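Local coordinates for protein leucine--trna ligase (Agrobacterium radiobacter, PDB 5AH5) that probably joins L-leucine to tRNA(Leu) at the expense of ATP, as a class I aminoacyl-tRNA synthetase, and resists the antibiotic agrocin 84's toxic moiety, at residues B[491-496]-B[531-536]; B[197-202]-B[540-545]; B[166-171]-B[417-422]. All coordinates share one frame; numbering follows the deposited sequence.

Contact 1 (B[491-496]-B[531-536]); sequences VDSSWY and TLHLIY. With LSS (5'-O-(L-leucylsulfamoyl)adenosine), chain I.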
loop_
_atom_site.group_PDB
_atom_site.type_symbol
_atom_site.label_atom_id
_atom_site.label_comp_id
_atom_site.label_asym_id
_atom_site.label_seq_id
_atom_site.Cartn_x
_atom_site.Cartn_y
_atom_site.Cartn_z
ATOM N N VAL B 491 -6.966 -5.897 11.998
ATOM C CA VAL B 491 -8.105 -6.749 11.617
ATOM C C VAL B 491 -9.077 -5.873 10.875
ATOM O O VAL B 491 -9.462 -6.240 9.804
ATOM C CB VAL B 491 -8.813 -7.488 12.826
ATOM C CG1 VAL B 491 -9.971 -8.374 12.339
ATOM C CG2 VAL B 491 -7.806 -8.392 13.518
ATOM N N ASP B 492 -9.425 -4.692 11.401
ATOM C CA ASP B 492 -10.383 -3.827 10.748
ATOM C C ASP B 492 -9.933 -3.543 9.277
ATOM O O ASP B 492 -10.700 -3.631 8.325
ATOM C CB ASP B 492 -10.486 -2.479 11.422
ATOM C CG ASP B 492 -10.800 -2.534 12.972
ATOM O OD1 ASP B 492 -10.753 -3.593 13.640
ATOM O OD2 ASP B 492 -11.019 -1.436 13.489
ATOM N N SER B 493 -8.687 -3.145 9.144
ATOM C CA SER B 493 -8.184 -2.656 7.907
ATOM C C SER B 493 -7.776 -3.784 6.968
ATOM O O SER B 493 -7.365 -3.490 5.890
ATOM C CB SER B 493 -7.028 -1.665 8.190
ATOM O OG SER B 493 -5.960 -2.248 8.898
ATOM N N SER B 494 -7.883 -5.068 7.371
ATOM C CA SER B 494 -7.538 -6.138 6.511
ATOM C C SER B 494 -8.571 -6.457 5.413
ATOM O O SER B 494 -8.242 -7.195 4.488
ATOM C CB SER B 494 -7.231 -7.407 7.305
ATOM O OG SER B 494 -8.412 -7.959 7.877
ATOM N N TRP B 495 -9.791 -5.948 5.543
ATOM C CA TRP B 495 -10.897 -6.241 4.645
ATOM C C TRP B 495 -11.800 -5.027 4.373
ATOM O O TRP B 495 -12.787 -5.142 3.672
ATOM C CB TRP B 495 -11.701 -7.377 5.222
ATOM C CG TRP B 495 -12.586 -6.964 6.396
ATOM C CD1 TRP B 495 -12.176 -6.767 7.665
ATOM C CD2 TRP B 495 -13.989 -6.651 6.384
ATOM N NE1 TRP B 495 -13.230 -6.366 8.470
ATOM C CE2 TRP B 495 -14.351 -6.283 7.702
ATOM C CE3 TRP B 495 -14.982 -6.686 5.413
ATOM C CZ2 TRP B 495 -15.634 -5.925 8.037
ATOM C CZ3 TRP B 495 -16.224 -6.333 5.725
ATOM C CH2 TRP B 495 -16.573 -5.974 7.057
ATOM N N TYR B 496 -11.461 -3.842 4.867
ATOM C CA TYR B 496 -12.373 -2.679 4.711
ATOM C C TYR B 496 -12.747 -2.309 3.288
ATOM O O TYR B 496 -13.813 -1.700 3.036
ATOM C CB TYR B 496 -11.759 -1.438 5.375
ATOM C CG TYR B 496 -10.605 -0.718 4.627
ATOM C CD1 TYR B 496 -9.341 -1.253 4.571
ATOM C CD2 TYR B 496 -10.808 0.506 4.027
ATOM C CE1 TYR B 496 -8.293 -0.590 3.923
ATOM C CE2 TYR B 496 -9.771 1.196 3.370
ATOM C CZ TYR B 496 -8.534 0.639 3.301
ATOM O OH TYR B 496 -7.508 1.295 2.660
ATOM N N THR B 531 4.880 -4.824 5.450
ATOM C CA THR B 531 4.678 -6.049 6.220
ATOM C C THR B 531 3.747 -5.786 7.413
ATOM O O THR B 531 3.857 -6.495 8.403
ATOM C CB THR B 531 5.978 -6.685 6.707
ATOM O OG1 THR B 531 6.630 -5.765 7.558
ATOM C CG2 THR B 531 6.871 -7.066 5.532
ATOM N N LEU B 532 2.842 -4.798 7.282
ATOM C CA LEU B 532 1.630 -4.689 8.119
ATOM C C LEU B 532 0.400 -4.890 7.238
ATOM O O LEU B 532 0.116 -5.993 6.896
ATOM C CB LEU B 532 1.593 -3.364 8.900
ATOM C CG LEU B 532 2.642 -3.295 10.034
ATOM C CD1 LEU B 532 3.148 -1.905 10.303
ATOM C CD2 LEU B 532 2.114 -3.889 11.314
ATOM N N HIS B 533 -0.319 -3.839 6.863
ATOM C CA HIS B 533 -1.603 -3.966 6.195
ATOM C C HIS B 533 -1.510 -4.711 4.842
ATOM O O HIS B 533 -2.406 -5.504 4.513
ATOM C CB HIS B 533 -2.251 -2.596 6.074
ATOM C CG HIS B 533 -3.285 -2.478 4.979
ATOM N ND1 HIS B 533 -4.542 -3.028 5.078
ATOM C CD2 HIS B 533 -3.278 -1.777 3.809
ATOM C CE1 HIS B 533 -5.245 -2.725 3.992
ATOM N NE2 HIS B 533 -4.494 -1.988 3.194
ATOM N N LEU B 534 -0.402 -4.543 4.097
ATOM C CA LEU B 534 -0.252 -5.187 2.789
ATOM C C LEU B 534 -0.004 -6.672 2.933
ATOM O O LEU B 534 -0.267 -7.407 2.015
ATOM C CB LEU B 534 0.892 -4.498 1.961
ATOM C CG LEU B 534 0.624 -3.028 1.571
ATOM C CD1 LEU B 534 1.822 -2.271 1.009
ATOM C CD2 LEU B 534 -0.578 -2.952 0.612
ATOM N N ILE B 535 0.519 -7.161 4.064
ATOM C CA ILE B 535 0.503 -8.622 4.273
ATOM C C ILE B 535 -0.882 -9.067 4.693
ATOM O O ILE B 535 -1.420 -9.991 4.141
ATOM C CB ILE B 535 1.432 -9.066 5.399
ATOM C CG1 ILE B 535 2.871 -8.972 4.944
ATOM C CG2 ILE B 535 1.137 -10.526 5.805
ATOM C CD1 ILE B 535 3.313 -10.109 4.050
ATOM N N TYR B 536 -1.413 -8.460 5.759
ATOM C CA TYR B 536 -2.694 -8.952 6.320
ATOM C C TYR B 536 -3.877 -8.949 5.312
ATOM O O TYR B 536 -4.640 -9.886 5.251
ATOM C CB TYR B 536 -3.068 -8.099 7.518
ATOM C CG TYR B 536 -2.123 -8.146 8.712
ATOM C CD1 TYR B 536 -1.642 -9.343 9.221
ATOM C CD2 TYR B 536 -1.735 -6.993 9.317
ATOM C CE1 TYR B 536 -0.759 -9.367 10.318
ATOM C CE2 TYR B 536 -0.915 -6.991 10.445
ATOM C CZ TYR B 536 -0.428 -8.169 10.935
ATOM O OH TYR B 536 0.394 -8.083 12.013
HETATM C C1 LSS I . -2.657 4.544 8.009
HETATM N N1 LSS I . 3.870 11.726 3.354
HETATM O O1 LSS I . -1.488 4.352 7.755
HETATM S S1 LSS I . -2.319 6.975 8.243
HETATM C C2 LSS I . 3.271 10.905 2.493
HETATM N N2 LSS I . -3.158 5.739 8.266
HETATM O O2 LSS I . 1.463 6.540 3.928
HETATM N N3 LSS I . 2.256 10.086 2.842
HETATM O O3 LSS I . -0.917 5.773 2.765
HETATM C C4 LSS I . 1.823 10.108 4.125
HETATM N N4 LSS I . -4.895 3.694 8.721
HETATM O O4 LSS I . -1.363 8.644 4.327
HETATM C C5 LSS I . 2.467 10.879 5.086
HETATM O O5 LSS I . -1.779 7.171 6.753
HETATM C C6 LSS I . 3.523 11.681 4.689
HETATM N N6 LSS I . 4.116 12.482 5.612
HETATM C C7 LSS I . -4.570 1.391 6.650
HETATM N N7 LSS I . 1.854 10.654 6.276
HETATM C C8 LSS I . 0.883 9.720 6.079
HETATM C C9 LSS I . -3.758 2.687 6.724
HETATM N N9 LSS I . 0.857 9.419 4.754
HETATM C CA LSS I . -3.587 3.369 8.094
HETATM C C10 LSS I . -3.785 0.273 7.354
HETATM C C11 LSS I . -4.897 1.106 5.142
HETATM O O1A LSS I . -1.102 7.051 9.064
HETATM C C21 LSS I . 0.019 8.446 4.082
HETATM C C22 LSS I . 0.308 7.055 4.527
HETATM C C23 LSS I . -0.960 6.299 4.120
HETATM C C24 LSS I . -2.003 7.383 4.296
HETATM C C25 LSS I . -2.685 7.330 5.665
HETATM O O2A LSS I . -3.104 8.172 8.455
HETATM O O HOH W 1 -4.744 -4.457 7.846
#
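The ring of H533 reaches across to the backbone of S493 and the ring of Y496. CG of H533 stands anti to the backbone N (chi1 158°), which carries the imidazole away from its helix and into the gap between the two segments. ND1 and CE1 of H533 both lie close to the carbonyl oxygen of S493, with ND1 3.0 Å from that O. A water at the ring edge hydrogen-bonds S493 OG at 2.7 Å and H533 ND1 at 3.1 Å.

The phenol of Y496 and the imidazole meet obliquely, their planes at 47°. CE1 of Y496 is 3.7 Å from CE1 of H533. Y496 OH and H533 NE2 each hydrogen-bond the hydroxyl of Y523. With the water at ND1 and Y523 at NE2, both ring nitrogens have a partner, which would limit rotation of the imidazole. F39 stacks on the Y496 ring.

S494 packs through CB against the backbone of Y536. Its chi1 of 71° sets OG between the backbone N and the carbonyl carbon, from where it bonds back to V491 O at 2.8 Å. That carbonyl also accepts from S494 N.

The leucyl side chain of the bound 5'-O-(L-leucylsulfamoyl)adenosine fits against these groups. Its methyl C11 lies over one face of H533, toward the rim, and 3.6 Å from Y496 OH. The other methyl, C10, is 3.5 Å from H533 CB and also meets S493 OG. S493, Y496 and H533 thus form part of the leucine-binding pocket in the class I synthetase catalytic domain.

Contact 2 (B[197-202]-B[540-545]); sequences ADRLLD and ITKVLH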
loop_
_atom_site.group_PDB
_atom_site.type_symbol
_atom_site.label_atom_id
_atom_site.label_comp_id
_atom_site.label_asym_id
_atom_site.label_seq_id
_atom_site.Cartn_x
_atom_site.Cartn_y
_atom_site.Cartn_z
ATOM N N ALA B 197 0.950 -19.310 4.024
ATOM C CA ALA B 197 2.224 -18.654 3.765
ATOM C C ALA B 197 2.805 -18.998 2.393
ATOM O O ALA B 197 3.431 -18.144 1.764
ATOM C CB ALA B 197 3.235 -18.982 4.844
ATOM N N ASP B 198 2.622 -20.235 1.959
ATOM C CA ASP B 198 3.035 -20.635 0.630
ATOM C C ASP B 198 2.333 -19.849 -0.492
ATOM O O ASP B 198 2.968 -19.439 -1.445
ATOM C CB ASP B 198 2.787 -22.141 0.417
ATOM C CG ASP B 198 3.899 -23.021 0.986
ATOM O OD1 ASP B 198 5.012 -22.540 1.325
ATOM O OD2 ASP B 198 3.650 -24.232 1.040
ATOM N N ARG B 199 1.022 -19.682 -0.389
ATOM C CA ARG B 199 0.294 -18.885 -1.345
ATOM C C ARG B 199 0.603 -17.397 -1.328
ATOM O O ARG B 199 0.575 -16.761 -2.385
ATOM C CB ARG B 199 -1.157 -19.019 -1.100
ATOM C CG ARG B 199 -1.742 -20.331 -1.532
ATOM C CD ARG B 199 -3.181 -20.049 -1.890
ATOM N NE ARG B 199 -4.098 -20.637 -0.993
ATOM C CZ ARG B 199 -5.364 -20.261 -0.858
ATOM N NH1 ARG B 199 -5.886 -19.209 -1.505
ATOM N NH2 ARG B 199 -6.102 -20.948 0.009
ATOM N N LEU B 200 0.834 -16.849 -0.138
ATOM C CA LEU B 200 1.298 -15.487 0.011
ATOM C C LEU B 200 2.669 -15.282 -0.682
ATOM O O LEU B 200 2.908 -14.266 -1.331
ATOM C CB LEU B 200 1.412 -15.129 1.505
ATOM C CG LEU B 200 0.076 -14.981 2.243
ATOM C CD1 LEU B 200 0.315 -14.866 3.756
ATOM C CD2 LEU B 200 -0.740 -13.801 1.681
ATOM N N LEU B 201 3.552 -16.252 -0.540
ATOM C CA LEU B 201 4.892 -16.168 -1.088
ATOM C C LEU B 201 4.869 -16.379 -2.613
ATOM O O LEU B 201 5.311 -15.522 -3.343
ATOM C CB LEU B 201 5.779 -17.206 -0.397
ATOM C CG LEU B 201 7.255 -17.235 -0.742
ATOM C CD1 LEU B 201 7.889 -15.847 -0.636
ATOM C CD2 LEU B 201 7.953 -18.233 0.165
ATOM N N ASP B 202 4.291 -17.484 -3.083
ATOM C CA ASP B 202 4.240 -17.784 -4.519
ATOM C C ASP B 202 3.374 -16.820 -5.368
ATOM O O ASP B 202 3.681 -16.606 -6.564
ATOM C CB ASP B 202 3.777 -19.232 -4.752
ATOM C CG ASP B 202 4.679 -20.297 -4.037
ATOM O OD1 ASP B 202 5.796 -19.966 -3.577
ATOM O OD2 ASP B 202 4.233 -21.471 -3.926
ATOM N N ILE B 540 -6.170 -11.998 4.198
ATOM C CA ILE B 540 -7.608 -12.092 4.526
ATOM C C ILE B 540 -8.396 -12.209 3.228
ATOM O O ILE B 540 -9.467 -12.833 3.222
ATOM C CB ILE B 540 -8.062 -10.945 5.480
ATOM C CG1 ILE B 540 -7.531 -11.223 6.892
ATOM C CG2 ILE B 540 -9.563 -10.700 5.528
ATOM C CD1 ILE B 540 -7.979 -12.517 7.506
ATOM N N THR B 541 -7.837 -11.694 2.118
ATOM C CA THR B 541 -8.511 -11.817 0.815
ATOM C C THR B 541 -8.558 -13.272 0.366
ATOM O O THR B 541 -9.600 -13.787 -0.043
ATOM C CB THR B 541 -7.905 -10.836 -0.194
ATOM O OG1 THR B 541 -8.153 -9.493 0.280
ATOM C CG2 THR B 541 -8.546 -11.015 -1.616
ATOM N N LYS B 542 -7.458 -13.976 0.564
ATOM C CA LYS B 542 -7.398 -15.390 0.238
ATOM C C LYS B 542 -8.328 -16.205 1.127
ATOM O O LYS B 542 -9.021 -17.095 0.676
ATOM C CB LYS B 542 -5.945 -15.863 0.362
ATOM C CG LYS B 542 -5.021 -15.116 -0.635
ATOM C CD LYS B 542 -3.647 -15.700 -0.699
ATOM C CE LYS B 542 -2.687 -14.909 -1.600
ATOM N NZ LYS B 542 -3.230 -14.667 -2.976
ATOM N N VAL B 543 -8.335 -15.902 2.405
ATOM C CA VAL B 543 -9.235 -16.568 3.343
ATOM C C VAL B 543 -10.682 -16.366 2.882
ATOM O O VAL B 543 -11.403 -17.335 2.734
ATOM C CB VAL B 543 -9.022 -16.076 4.806
ATOM C CG1 VAL B 543 -10.120 -16.614 5.714
ATOM C CG2 VAL B 543 -7.687 -16.526 5.309
ATOM N N LEU B 544 -11.084 -15.119 2.621
ATOM C CA LEU B 544 -12.444 -14.852 2.235
ATOM C C LEU B 544 -12.797 -15.432 0.873
ATOM O O LEU B 544 -13.961 -15.803 0.627
ATOM C CB LEU B 544 -12.765 -13.323 2.279
ATOM C CG LEU B 544 -12.625 -12.644 3.653
ATOM C CD1 LEU B 544 -12.688 -11.122 3.522
ATOM C CD2 LEU B 544 -13.682 -13.163 4.634
ATOM N N HIS B 545 -11.810 -15.504 -0.010
ATOM C CA HIS B 545 -11.956 -16.191 -1.301
ATOM C C HIS B 545 -12.288 -17.663 -1.040
ATOM O O HIS B 545 -13.395 -18.124 -1.358
ATOM C CB HIS B 545 -10.675 -16.022 -2.131
ATOM C CG HIS B 545 -10.678 -16.731 -3.446
ATOM N ND1 HIS B 545 -9.515 -17.101 -4.080
ATOM C CD2 HIS B 545 -11.684 -17.127 -4.256
ATOM C CE1 HIS B 545 -9.803 -17.689 -5.227
ATOM N NE2 HIS B 545 -11.112 -17.711 -5.360
#
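K542 and R199 run past each other in opposite directions where helix 197-202 packs against helix 533-546. The touching surfaces are mostly carbon. NH1 of R199 ends 3.8 Å from CB of K542, at the root of the lysine. The guanidinium meets that carbon obliquely. In return the lysine reaches helix 197-202 with its far methylenes. CE of K542 lies 3.8 Å from the backbone O of R199 and 4.0 Å from CD2 of L200. CD of K542 comes to 4.2 Å from CB of R199. No hydrogen bond joins the two segments directly.

The torsions explain this overlap. K542 is extended through chi2 and chi3, so its chain spans the gap between the helices. It bends only at chi4 (-52°), which turns NZ aside from the axis of the chain. R199 bends at chi3 (-112°), and its guanidinium comes to lie beside the start of the lysine.

Acidic residues form the next shell, and two of them link the helices: K542 NZ makes a salt bridge with D203, just after helix 197-202, and R199 NH2 makes one with D546 of helix 533-546. K542 NZ also bridges to D553 and E554, which follow its own helix; D553 accepts a hydrogen bond from H545 ND1 and has a long, weak ion pair with R199 NH1. R538 NH1 hydrogen-bonds L200 O, another tie between the helices.

NH1 of R199 and NZ of K542 are 5.5 Å apart, but the surrounding carboxylates would offset their like charges. K542 is buried, and its three acidic partners probably keep it protonated. The helices are therefore joined by packing of the lysine methylenes against R199 and L200, while the charged ends bridge to acids outside the two segments.

Contact 3 (B[166-171]-B[417-422]); sequences AEQVID and ISRQRY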
loop_
_atom_site.group_PDB
_atom_site.type_symbol
_atom_site.label_atom_id
_atom_site.label_comp_id
_atom_site.label_asym_id
_atom_site.label_seq_id
_atom_site.Cartn_x
_atom_site.Cartn_y
_atom_site.Cartn_z
ATOM N N ALA B 166 3.655 -9.930 15.712
ATOM C CA ALA B 166 5.066 -9.917 15.317
ATOM C C ALA B 166 5.329 -8.739 14.350
ATOM O O ALA B 166 6.409 -8.152 14.369
ATOM C CB ALA B 166 5.456 -11.237 14.685
ATOM N N GLU B 167 4.330 -8.341 13.564
ATOM C CA GLU B 167 4.538 -7.296 12.532
ATOM C C GLU B 167 4.590 -5.958 13.168
ATOM O O GLU B 167 5.143 -5.025 12.549
ATOM C CB GLU B 167 3.428 -7.328 11.476
ATOM C CG GLU B 167 3.378 -8.577 10.607
ATOM C CD GLU B 167 3.068 -9.882 11.281
ATOM O OE1 GLU B 167 2.266 -9.911 12.291
ATOM O OE2 GLU B 167 3.619 -10.907 10.771
ATOM N N GLN B 168 4.076 -5.840 14.430
ATOM C CA GLN B 168 4.079 -4.584 15.161
ATOM C C GLN B 168 5.271 -4.445 16.113
ATOM O O GLN B 168 5.328 -3.546 16.945
ATOM C CB GLN B 168 2.753 -4.408 15.928
ATOM C CG GLN B 168 1.505 -4.250 15.066
ATOM C CD GLN B 168 0.225 -4.523 15.889
ATOM O OE1 GLN B 168 0.081 -5.595 16.464
ATOM N NE2 GLN B 168 -0.687 -3.583 15.909
ATOM N N VAL B 169 6.234 -5.308 15.935
ATOM C CA VAL B 169 7.500 -5.220 16.618
ATOM C C VAL B 169 8.521 -4.782 15.567
ATOM O O VAL B 169 8.771 -5.501 14.605
ATOM C CB VAL B 169 7.890 -6.607 17.147
ATOM C CG1 VAL B 169 9.322 -6.589 17.674
ATOM C CG2 VAL B 169 6.899 -7.041 18.232
ATOM N N ILE B 170 9.079 -3.591 15.731
ATOM C CA ILE B 170 10.021 -3.058 14.735
ATOM C C ILE B 170 11.321 -2.670 15.469
ATOM O O ILE B 170 11.289 -1.805 16.362
ATOM C CB ILE B 170 9.391 -1.856 13.967
ATOM C CG1 ILE B 170 8.217 -2.331 13.110
ATOM C CG2 ILE B 170 10.415 -1.179 13.067
ATOM C CD1 ILE B 170 7.235 -1.218 12.790
ATOM N N ASP B 171 12.430 -3.323 15.102
ATOM C CA ASP B 171 13.770 -3.086 15.713
ATOM C C ASP B 171 13.704 -3.413 17.233
ATOM O O ASP B 171 14.168 -2.640 18.086
ATOM C CB ASP B 171 14.258 -1.632 15.416
ATOM C CG ASP B 171 15.753 -1.400 15.776
ATOM O OD1 ASP B 171 16.556 -2.370 15.716
ATOM O OD2 ASP B 171 16.118 -0.241 16.126
ATOM N N ILE B 417 -4.092 -11.244 17.362
ATOM C CA ILE B 417 -5.101 -10.207 17.162
ATOM C C ILE B 417 -5.773 -9.687 18.414
ATOM O O ILE B 417 -6.383 -8.618 18.377
ATOM C CB ILE B 417 -6.163 -10.607 16.110
ATOM C CG1 ILE B 417 -6.856 -11.936 16.449
ATOM C CG2 ILE B 417 -5.468 -10.710 14.762
ATOM C CD1 ILE B 417 -8.146 -12.188 15.683
ATOM N N SER B 418 -5.634 -10.394 19.520
ATOM C CA SER B 418 -6.221 -9.954 20.769
ATOM C C SER B 418 -5.357 -8.922 21.489
ATOM O O SER B 418 -4.150 -9.080 21.634
ATOM C CB SER B 418 -6.617 -11.133 21.663
ATOM O OG SER B 418 -5.645 -12.159 21.738
ATOM N N ARG B 419 -6.013 -7.849 21.897
ATOM C CA ARG B 419 -5.368 -6.712 22.502
ATOM C C ARG B 419 -6.038 -6.429 23.851
ATOM O O ARG B 419 -7.257 -6.425 23.930
ATOM C CB ARG B 419 -5.493 -5.506 21.555
ATOM C CG ARG B 419 -4.870 -5.809 20.193
ATOM C CD ARG B 419 -3.361 -5.883 20.309
ATOM N NE ARG B 419 -2.776 -6.142 18.995
ATOM C CZ ARG B 419 -2.451 -7.327 18.547
ATOM N NH1 ARG B 419 -2.588 -8.415 19.313
ATOM N NH2 ARG B 419 -1.961 -7.436 17.313
ATOM N N GLN B 420 -5.251 -6.118 24.875
ATOM C CA GLN B 420 -5.799 -5.824 26.239
ATOM C C GLN B 420 -6.058 -4.367 26.293
ATOM O O GLN B 420 -5.507 -3.606 27.100
ATOM C CB GLN B 420 -4.885 -6.300 27.388
ATOM C CG GLN B 420 -4.606 -7.837 27.379
ATOM C CD GLN B 420 -3.829 -8.309 26.106
ATOM O OE1 GLN B 420 -2.826 -7.718 25.795
ATOM N NE2 GLN B 420 -4.310 -9.325 25.382
ATOM N N ARG B 421 -6.987 -3.966 25.453
ATOM C CA ARG B 421 -7.292 -2.547 25.255
ATOM C C ARG B 421 -8.792 -2.344 25.128
ATOM O O ARG B 421 -9.453 -3.209 24.653
ATOM C CB ARG B 421 -6.618 -2.146 23.943
ATOM C CG ARG B 421 -5.146 -1.936 24.136
ATOM C CD ARG B 421 -5.110 -0.476 24.454
ATOM N NE ARG B 421 -3.827 -0.145 24.801
ATOM C CZ ARG B 421 -3.256 1.032 24.562
ATOM N NH1 ARG B 421 -3.886 2.082 24.030
ATOM N NH2 ARG B 421 -2.027 1.123 24.932
ATOM N N TYR B 422 -9.260 -1.187 25.552
ATOM C CA TYR B 422 -10.630 -0.760 25.430
ATOM C C TYR B 422 -11.062 -0.452 23.954
ATOM O O TYR B 422 -12.115 -0.931 23.487
ATOM C CB TYR B 422 -10.837 0.509 26.252
ATOM C CG TYR B 422 -12.196 1.168 26.110
ATOM C CD1 TYR B 422 -13.353 0.644 26.724
ATOM C CD2 TYR B 422 -12.337 2.348 25.432
ATOM C CE1 TYR B 422 -14.594 1.282 26.595
ATOM C CE2 TYR B 422 -13.557 2.939 25.251
ATOM C CZ TYR B 422 -14.698 2.408 25.879
ATOM O OH TYR B 422 -15.913 3.050 25.716
#
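Q168 and R419 meet through their polar ends, and this is the one side-chain contact between the two segments. It joins two parts of the fold. Q168 immediately precedes strand 169-170, which pairs with strand 173-174. R419 ends strand 415-419, which lies between strands 182-191 and 486-487 in the large antiparallel sheet. The chains come from opposite directions. Q168 is extended beyond CG, which brings its amide up to the guanidinium. R419 bends at chi2 (-71°) and then runs straight through chi3.

Hydrogen bonding across the contact is a single weak bond. NH2 of R419 gives it to OE1 of Q168 at 2.9 Å, but the N-H...O angle is only 123°. The amide and guanidinium planes are 43° apart. The oxygen approaches the guanidinium obliquely, and CZ of R419 is 3.7 Å from the same OE1. The strongest polar partner of Q168 is A165, just before its segment.

Other hydrogen bonds hold the arginine to its own strand. NH1 of R419 reaches S418 O at 2.9 Å. This acceptor lies near the guanidinium plane, while the donor stands well above the carbonyl plane. NH2 also bonds S416 O. The carbonyl of I417 lies over one face of the guanidinium.

The ionic partner is elsewhere: NE of R419 makes a salt bridge with D488.

R419 thus spreads its donors over a carboxylate, backbone carbonyls and one amide oxygen. The carboxylate would balance its buried charge. For both side chains the bond across the contact is an additional weak one, and probably a minor part of what holds the guanidinium in place.

How the contacts relate
All three contacts are formed by mostly buried residues, though R199 of contact 2 is partly exposed. Contact 1 lies deepest, against the ligand. Contacts 1 and 2 share helix 533-546: its start lines the leucine pocket, and a later turn meets helix 197-202. S494 and W495 pack on I540 and L544 between them. Contact 3 joins the segment leading into strand 169-170 to strand 415-419. It touches contact 1 through E167, which probably hydrogen-bonds Y536, and through V491 on I417. Contacts 2 and 3 do not touch. Contact 1 combines aromatic rings with a water, contact 2 relies on alkyl packing with outside acids, and contact 3 on one weak polar bond.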